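MetRS related protein (Pyrococcus horikoshii, PDB 2CWP) probably binds tRNA through an OB-fold domain related to the tRNA-binding module of methionyl-tRNA synthetases. Local coordinates at residues 33-38 with 59-64; 50-55 with 96-101. One frame throughout, in Å; residues are numbered along the deposited sequence.

Contact 1 (33-38 with 59-64); sequences KLIKLI and EELEGK
Ile35 and Leu61 reach toward each other and meet tip to tip through their CD1 methyls, Ile35 CD1 lying 4.0 Å from Leu61 CD1. The same Leu61 methyl also faces Leu37, with CD2 of Leu37 4.3 Å from CD1 of Leu61, so one leucine branch serves two residues that lie on the same side of the strand. All three side chains are buried and no hydrogen bond crosses; the contact is purely apolar. Ile35 gets there by an extended chain: CG1 sits beside the backbone N (chi1 -60°) and CD1 continues straight on. Leu61 is presented at the start of a type II beta turn closed by Lys64 N on Leu61 O at 3.1 Å, with Gly63 taking the positive phi (89°) of that turn. Next to Leu61, Glu62 accepts a hydrogen bond from Ala25 N through OE1, tying the turn to strand 17-27. Strand 35-40 is itself held by backbone bonds to strand 45-50. This is core packing of an OB-type barrel: the link between strands 45-50 and 65-69 folds Leu61 onto strand 35-40, beside Phe66, while Leu37 packs on Val22 of strand 17-27 and Phe68 of strand 65-69.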
ATOM      1  N   LYS A  33      -7.255 -12.502  -5.562  1.00 39.62           N
ATOM      2  CA  LYS A  33      -7.030 -11.492  -4.531  1.00 39.23           C
ATOM      3  C   LYS A  33      -6.035 -10.387  -4.874  1.00 36.14           C
ATOM      4  O   LYS A  33      -6.034  -9.343  -4.228  1.00 35.71           O
ATOM      5  CB  LYS A  33      -6.537 -12.163  -3.252  1.00 36.58           C
ATOM      6  CG  LYS A  33      -7.467 -13.181  -2.648  1.00 43.55           C
ATOM      7  CD  LYS A  33      -6.875 -13.676  -1.350  1.00 43.61           C
ATOM      8  CE  LYS A  33      -7.941 -14.253  -0.439  1.00 53.37           C
ATOM      9  NZ  LYS A  33      -7.369 -14.547   0.909  1.00 51.53           N
ATOM     10  N   LEU A  34      -5.194 -10.605  -5.881  1.00 32.48           N
ATOM     11  CA  LEU A  34      -4.175  -9.619  -6.202  1.00 28.15           C
ATOM     12  C   LEU A  34      -4.593  -8.428  -7.032  1.00 28.86           C
ATOM     13  O   LEU A  34      -5.337  -8.555  -7.994  1.00 35.25           O
ATOM     14  CB  LEU A  34      -2.971 -10.292  -6.875  1.00 28.84           C
ATOM     15  CG  LEU A  34      -2.204 -11.365  -6.097  1.00 33.62           C
ATOM     16  CD1 LEU A  34      -0.865 -11.597  -6.796  1.00 39.43           C
ATOM     17  CD2 LEU A  34      -1.960 -10.934  -4.672  1.00 32.08           C
ATOM     18  N   ILE A  35      -4.097  -7.259  -6.639  1.00 30.74           N
ATOM     19  CA  ILE A  35      -4.358  -6.020  -7.361  1.00 24.64           C
ATOM     20  C   ILE A  35      -3.033  -5.281  -7.547  1.00 28.87           C
ATOM     21  O   ILE A  35      -2.256  -5.115  -6.593  1.00 23.87           O
ATOM     22  CB  ILE A  35      -5.320  -5.078  -6.596  1.00 26.78           C
ATOM     23  CG1 ILE A  35      -6.668  -5.756  -6.375  1.00 26.63           C
ATOM     24  CG2 ILE A  35      -5.502  -3.787  -7.375  1.00 25.56           C
ATOM     25  CD1 ILE A  35      -7.669  -4.884  -5.690  1.00 25.59           C
ATOM     26  N   LYS A  36      -2.772  -4.852  -8.776  1.00 30.51           N
ATOM     27  CA  LYS A  36      -1.556  -4.107  -9.073  1.00 33.19           C
ATOM     28  C   LYS A  36      -1.893  -2.630  -9.003  1.00 34.57           C
ATOM     29  O   LYS A  36      -2.891  -2.189  -9.575  1.00 31.18           O
ATOM     30  CB  LYS A  36      -1.032  -4.433 -10.472  1.00 37.59           C
ATOM     31  CG  LYS A  36       0.348  -3.844 -10.758  1.00 39.67           C
ATOM     32  CD  LYS A  36       0.899  -4.327 -12.098  1.00 46.54           C
ATOM     33  CE  LYS A  36       0.591  -3.354 -13.225  1.00 49.09           C
ATOM     34  NZ  LYS A  36       1.390  -2.106 -13.099  1.00 51.40           N
ATOM     35  N   LEU A  37      -1.071  -1.873  -8.285  1.00 30.51           N
ATOM     36  CA  LEU A  37      -1.294  -0.446  -8.149  1.00 33.18           C
ATOM     37  C   LEU A  37      -0.119   0.335  -8.711  1.00 31.17           C
ATOM     38  O   LEU A  37       1.030  -0.085  -8.596  1.00 37.74           O
ATOM     39  CB  LEU A  37      -1.442  -0.066  -6.673  1.00 34.97           C
ATOM     40  CG  LEU A  37      -2.443  -0.812  -5.791  1.00 40.31           C
ATOM     41  CD1 LEU A  37      -2.102  -0.570  -4.310  1.00 26.85           C
ATOM     42  CD2 LEU A  37      -3.851  -0.356  -6.129  1.00 32.00           C
ATOM     43  N   ILE A  38      -0.412   1.472  -9.324  1.00 30.55           N
ATOM     44  CA  ILE A  38       0.636   2.342  -9.830  1.00 30.41           C
ATOM     45  C   ILE A  38       0.434   3.537  -8.912  1.00 28.82           C
ATOM     46  O   ILE A  38      -0.580   4.247  -8.997  1.00 29.07           O
ATOM     47  CB  ILE A  38       0.407   2.745 -11.289  1.00 35.43           C
ATOM     48  CG1 ILE A  38       0.443   1.497 -12.172  1.00 38.16           C
ATOM     49  CG2 ILE A  38       1.470   3.760 -11.716  1.00 31.78           C
ATOM     50  CD1 ILE A  38       0.108   1.761 -13.628  1.00 47.56           C
ATOM     51  N   GLU A  59     -11.631  -0.406  -8.001  1.00 24.02           N
ATOM     52  CA  GLU A  59     -12.177   0.934  -8.133  1.00 30.43           C
ATOM     53  C   GLU A  59     -12.319   1.676  -6.802  1.00 31.35           C
ATOM     54  O   GLU A  59     -12.531   2.890  -6.778  1.00 30.15           O
ATOM     55  CB  GLU A  59     -13.526   0.913  -8.893  1.00 33.34           C
ATOM     56  CG  GLU A  59     -14.700   0.239  -8.196  1.00 33.16           C
ATOM     57  CD  GLU A  59     -14.799  -1.271  -8.464  1.00 35.06           C
ATOM     58  OE1 GLU A  59     -15.844  -1.860  -8.096  1.00 26.06           O
ATOM     59  OE2 GLU A  59     -13.847  -1.862  -9.033  1.00 32.35           O
ATOM     60  N   GLU A  60     -12.198   0.963  -5.687  1.00 28.32           N
ATOM     61  CA  GLU A  60     -12.285   1.634  -4.401  1.00 25.32           C
ATOM     62  C   GLU A  60     -10.926   2.224  -3.983  1.00 29.16           C
ATOM     63  O   GLU A  60     -10.835   2.956  -2.995  1.00 33.09           O
ATOM     64  CB  GLU A  60     -12.817   0.665  -3.339  1.00 28.36           C
ATOM     65  CG  GLU A  60     -14.339   0.601  -3.323  1.00 33.33           C
ATOM     66  CD  GLU A  60     -14.885  -0.496  -2.433  1.00 41.12           C
ATOM     67  OE1 GLU A  60     -14.186  -0.885  -1.472  1.00 45.96           O
ATOM     68  OE2 GLU A  60     -16.021  -0.962  -2.686  1.00 45.91           O
ATOM     69  N   LEU A  61      -9.876   1.935  -4.754  1.00 26.98           N
ATOM     70  CA  LEU A  61      -8.533   2.447  -4.443  1.00 27.76           C
ATOM     71  C   LEU A  61      -8.102   3.552  -5.400  1.00 26.59           C
ATOM     72  O   LEU A  61      -7.457   4.511  -5.002  1.00 30.88           O
ATOM     73  CB  LEU A  61      -7.514   1.312  -4.490  1.00 19.06           C
ATOM     74  CG  LEU A  61      -7.737   0.184  -3.478  1.00 28.23           C
ATOM     75  CD1 LEU A  61      -7.631  -1.158  -4.171  1.00 28.95           C
ATOM     76  CD2 LEU A  61      -6.727   0.292  -2.365  1.00 27.75           C
ATOM     77  N   GLU A  62      -8.462   3.407  -6.668  1.00 30.98           N
ATOM     78  CA  GLU A  62      -8.116   4.392  -7.681  1.00 30.50           C
ATOM     79  C   GLU A  62      -8.568   5.785  -7.329  1.00 26.06           C
ATOM     80  O   GLU A  62      -9.713   5.994  -6.960  1.00 28.88           O
ATOM     81  CB  GLU A  62      -8.732   4.032  -9.028  1.00 34.45           C
ATOM     82  CG  GLU A  62      -7.986   2.975  -9.775  1.00 44.78           C
ATOM     83  CD  GLU A  62      -8.072   3.166 -11.276  1.00 36.50           C
ATOM     84  OE1 GLU A  62      -7.568   2.290 -11.998  1.00 49.18           O
ATOM     85  OE2 GLU A  62      -8.634   4.181 -11.729  1.00 40.07           O
ATOM     86  N   GLY A  63      -7.653   6.738  -7.468  1.00 25.96           N
ATOM     87  CA  GLY A  63      -7.964   8.117  -7.179  1.00 23.98           C
ATOM     88  C   GLY A  63      -7.736   8.526  -5.737  1.00 27.02           C
ATOM     89  O   GLY A  63      -7.768   9.716  -5.429  1.00 27.77           O
ATOM     90  N   LYS A  64      -7.504   7.565  -4.847  1.00 26.15           N
ATOM     91  CA  LYS A  64      -7.299   7.910  -3.435  1.00 24.21           C
ATOM     92  C   LYS A  64      -5.843   7.850  -2.971  1.00 23.76           C
ATOM     93  O   LYS A  64      -4.988   7.259  -3.631  1.00 24.43           O
ATOM     94  CB  LYS A  64      -8.111   6.978  -2.533  1.00 21.76           C
ATOM     95  CG  LYS A  64      -9.524   6.669  -2.994  1.00 34.60           C
ATOM     96  CD  LYS A  64     -10.404   7.889  -3.064  1.00 36.84           C
ATOM     97  CE  LYS A  64     -11.751   7.597  -2.403  1.00 42.38           C
ATOM     98  NZ  LYS A  64     -12.302   6.279  -2.826  1.00 41.84           N
TER

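Contact 2 (50-55 with 96-101); sequences TGIADQ and VYLIPV
Gln55 crosses to Val96 with its side-chain amide, and Ile52 supplies an apolar contact beside it. From CB, the glutamine chain leaves with CG beside the backbone N (chi1 -65°) and runs on extended, which carries the amide across to the start of strand 96-97. There Gln55 CD comes 4.2 Å from Val96 CB. OE1 then takes the backbone N-H of Val96, with Val96 N 3.0 Å from Gln55 OE1. The bond is nearly straight at hydrogen, 173°, although the donor is tilted out of the carbonyl plane. A water gives a second hydrogen to Gln55 OE1 at 2.6 Å and another, weakly, to Val96 O at 3.4 Å, so it bridges the two segments, though only loosely on the Val96 side. Gln55 NE2, the other tip atom, passes 4.1 Å from Val96 CB and donates to Gly94 O.

Ile52 spreads its two branches along the facing segment, crossing both partners at about a right angle: Ile52 CG2 touches Val96 CG1 at 4.1 Å, and Ile52 CD1 touches Leu98 CD2, also at 4.1 Å. Leu88 packs against both Ile52 and Val96, extending the apolar patch. Within 50-55, Gln55 N bonds to Ile52 O at 2.7 Å and fixes the two residues relative to each other.

Replacing Gln55 by an alanine here would probably leave Val96 N and Gly94 O without their shared mate, and the turn joining strands 89-90 and 96-97 freer to move. Because the amide accepts from one backbone group and donates to another, a flip would turn NE2 toward the Val96 N-H and OE1 toward Gly94 O. Its rotation is therefore set by the hairpin backbone, a polar fastening at the margin of an apolar patch.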
ATOM      1  N   THR A  50      -1.166  -5.566  -3.826  1.00 28.86           N
ATOM      2  CA  THR A  50      -1.909  -5.790  -2.584  1.00 27.81           C
ATOM      3  C   THR A  50      -2.872  -6.946  -2.878  1.00 27.29           C
ATOM      4  O   THR A  50      -3.386  -7.052  -3.988  1.00 32.91           O
ATOM      5  CB  THR A  50      -2.710  -4.525  -2.156  1.00 28.13           C
ATOM      6  OG1 THR A  50      -3.399  -4.784  -0.928  1.00 24.63           O
ATOM      7  CG2 THR A  50      -3.723  -4.146  -3.226  1.00 24.89           C
ATOM      8  N   GLY A  51      -3.116  -7.818  -1.904  1.00 25.83           N
ATOM      9  CA  GLY A  51      -3.997  -8.949  -2.150  1.00 25.63           C
ATOM     10  C   GLY A  51      -5.321  -8.891  -1.412  1.00 27.95           C
ATOM     11  O   GLY A  51      -5.661  -9.803  -0.669  1.00 33.43           O
ATOM     12  N   ILE A  52      -6.091  -7.837  -1.647  1.00 28.06           N
ATOM     13  CA  ILE A  52      -7.362  -7.660  -0.959  1.00 24.60           C
ATOM     14  C   ILE A  52      -8.573  -7.724  -1.882  1.00 29.96           C
ATOM     15  O   ILE A  52      -9.700  -7.546  -1.419  1.00 28.99           O
ATOM     16  CB  ILE A  52      -7.370  -6.289  -0.225  1.00 26.28           C
ATOM     17  CG1 ILE A  52      -7.198  -5.159  -1.248  1.00 25.07           C
ATOM     18  CG2 ILE A  52      -6.239  -6.242   0.801  1.00 21.91           C
ATOM     19  CD1 ILE A  52      -6.890  -3.778  -0.654  1.00 28.21           C
ATOM     20  N   ALA A  53      -8.340  -8.006  -3.169  1.00 28.99           N
ATOM     21  CA  ALA A  53      -9.402  -8.045  -4.187  1.00 30.17           C
ATOM     22  C   ALA A  53     -10.640  -8.885  -3.881  1.00 28.83           C
ATOM     23  O   ALA A  53     -11.675  -8.705  -4.499  1.00 33.15           O
ATOM     24  CB  ALA A  53      -8.811  -8.465  -5.542  1.00 28.98           C
ATOM     25  N   ASP A  54     -10.542  -9.811  -2.945  1.00 30.82           N
ATOM     26  CA  ASP A  54     -11.692 -10.633  -2.607  1.00 34.56           C
ATOM     27  C   ASP A  54     -12.614  -9.855  -1.667  1.00 35.74           C
ATOM     28  O   ASP A  54     -13.781 -10.214  -1.490  1.00 30.41           O
ATOM     29  CB  ASP A  54     -11.219 -11.911  -1.920  1.00 43.61           C
ATOM     30  CG  ASP A  54     -10.373 -11.618  -0.708  1.00 46.12           C
ATOM     31  OD1 ASP A  54      -9.588 -10.644  -0.780  1.00 46.00           O
ATOM     32  OD2 ASP A  54     -10.488 -12.346   0.302  1.00 49.28           O
ATOM     33  N   GLN A  55     -12.077  -8.791  -1.067  1.00 29.21           N
ATOM     34  CA  GLN A  55     -12.835  -7.959  -0.142  1.00 26.26           C
ATOM     35  C   GLN A  55     -12.967  -6.517  -0.601  1.00 27.21           C
ATOM     36  O   GLN A  55     -13.975  -5.880  -0.342  1.00 27.43           O
ATOM     37  CB  GLN A  55     -12.174  -7.950   1.233  1.00 23.04           C
ATOM     38  CG  GLN A  55     -12.168  -9.283   1.937  1.00 29.47           C
ATOM     39  CD  GLN A  55     -11.787  -9.128   3.393  1.00 31.01           C
ATOM     40  OE1 GLN A  55     -12.396  -8.333   4.113  1.00 22.41           O
ATOM     41  NE2 GLN A  55     -10.768  -9.873   3.833  1.00 21.40           N
ATOM     42  N   VAL A  96     -10.784  -6.905   6.142  1.00 24.98           N
ATOM     43  CA  VAL A  96      -9.868  -5.814   5.814  1.00 26.65           C
ATOM     44  C   VAL A  96     -10.612  -4.496   5.574  1.00 28.39           C
ATOM     45  O   VAL A  96     -11.707  -4.495   5.027  1.00 30.38           O
ATOM     46  CB  VAL A  96      -9.042  -6.181   4.550  1.00 27.33           C
ATOM     47  CG1 VAL A  96      -8.610  -4.942   3.820  1.00 36.21           C
ATOM     48  CG2 VAL A  96      -7.817  -6.979   4.951  1.00 25.83           C
ATOM     49  N   TYR A  97     -10.006  -3.380   5.981  1.00 30.99           N
ATOM     50  CA  TYR A  97     -10.599  -2.047   5.796  1.00 26.78           C
ATOM     51  C   TYR A  97      -9.558  -1.054   5.259  1.00 28.06           C
ATOM     52  O   TYR A  97      -8.432  -0.989   5.760  1.00 25.30           O
ATOM     53  CB  TYR A  97     -11.106  -1.458   7.113  1.00 26.20           C
ATOM     54  CG  TYR A  97     -12.128  -2.258   7.879  1.00 29.64           C
ATOM     55  CD1 TYR A  97     -11.740  -3.279   8.747  1.00 24.51           C
ATOM     56  CD2 TYR A  97     -13.483  -1.950   7.788  1.00 26.40           C
ATOM     57  CE1 TYR A  97     -12.676  -3.966   9.517  1.00 27.56           C
ATOM     58  CE2 TYR A  97     -14.435  -2.642   8.555  1.00 29.57           C
ATOM     59  CZ  TYR A  97     -14.018  -3.642   9.413  1.00 24.43           C
ATOM     60  OH  TYR A  97     -14.946  -4.319  10.160  1.00 36.98           O
ATOM     61  N   LEU A  98      -9.926  -0.261   4.264  1.00 19.16           N
ATOM     62  CA  LEU A  98      -8.974   0.720   3.760  1.00 23.63           C
ATOM     63  C   LEU A  98      -8.829   1.837   4.785  1.00 20.89           C
ATOM     64  O   LEU A  98      -9.742   2.105   5.568  1.00 18.29           O
ATOM     65  CB  LEU A  98      -9.452   1.340   2.441  1.00 21.92           C
ATOM     66  CG  LEU A  98      -9.472   0.424   1.220  1.00 27.20           C
ATOM     67  CD1 LEU A  98      -9.904   1.229   0.006  1.00 19.83           C
ATOM     68  CD2 LEU A  98      -8.085  -0.186   1.011  1.00 19.94           C
ATOM     69  N   ILE A  99      -7.660   2.465   4.783  1.00 19.50           N
ATOM     70  CA  ILE A  99      -7.388   3.602   5.652  1.00 16.19           C
ATOM     71  C   ILE A  99      -6.932   4.698   4.693  1.00 21.25           C
ATOM     72  O   ILE A  99      -5.732   4.850   4.411  1.00 15.72           O
ATOM     73  CB  ILE A  99      -6.239   3.332   6.672  1.00 18.97           C
ATOM     74  CG1 ILE A  99      -6.622   2.191   7.623  1.00 17.76           C
ATOM     75  CG2 ILE A  99      -5.948   4.613   7.481  1.00 18.62           C
ATOM     76  CD1 ILE A  99      -5.482   1.779   8.563  1.00 18.10           C
ATOM     77  N   PRO A 100      -7.888   5.451   4.136  1.00 18.04           N
ATOM     78  CA  PRO A 100      -7.440   6.509   3.225  1.00 18.31           C
ATOM     79  C   PRO A 100      -6.807   7.672   4.004  1.00 17.94           C
ATOM     80  O   PRO A 100      -7.134   7.906   5.162  1.00 17.97           O
ATOM     81  CB  PRO A 100      -8.733   6.928   2.509  1.00 15.34           C
ATOM     82  CG  PRO A 100      -9.807   6.686   3.573  1.00 19.59           C
ATOM     83  CD  PRO A 100      -9.359   5.333   4.152  1.00 21.54           C
ATOM     84  N   VAL A 101      -5.887   8.378   3.355  1.00 18.05           N
ATOM     85  CA  VAL A 101      -5.231   9.547   3.935  1.00 17.29           C
ATOM     86  C   VAL A 101      -6.096  10.751   3.496  1.00 18.80           C
ATOM     87  O   VAL A 101      -6.628  10.747   2.387  1.00 22.70           O
ATOM     88  CB  VAL A 101      -3.798   9.670   3.347  1.00 19.14           C
ATOM     89  CG1 VAL A 101      -3.147  10.971   3.750  1.00 16.27           C
ATOM     90  CG2 VAL A 101      -2.963   8.462   3.794  1.00 13.87           C
TER
HETATM   91  O   HOH W   1     -14.266  -6.568   4.139  1.00 46.44           O

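Overall arrangement
Contacts 1 and 2 are neighbours, with centres about 9 Å apart, and their segments alternate along the chain. The backbone joins them directly: Ile35 N lies 2.8 Å from Thr50 O and Lys33 O lies 2.9 Å from Ala53 N, both probable hydrogen bonds, so the 33-35 backbone is bonded to both Thr50 and Ala53 of 50-55. Ile35 CG1 also packs on Ala53 CB at 3.6 Å. A second link runs between the other two segments, where Leu61 touches Leu98. Contact 1, with all its touching residues buried, belongs to the barrel interior, while contact 2 brings the hairpin of strands 89-90 and 96-97 against it. Neither contact contains bound tRNA or another ligand.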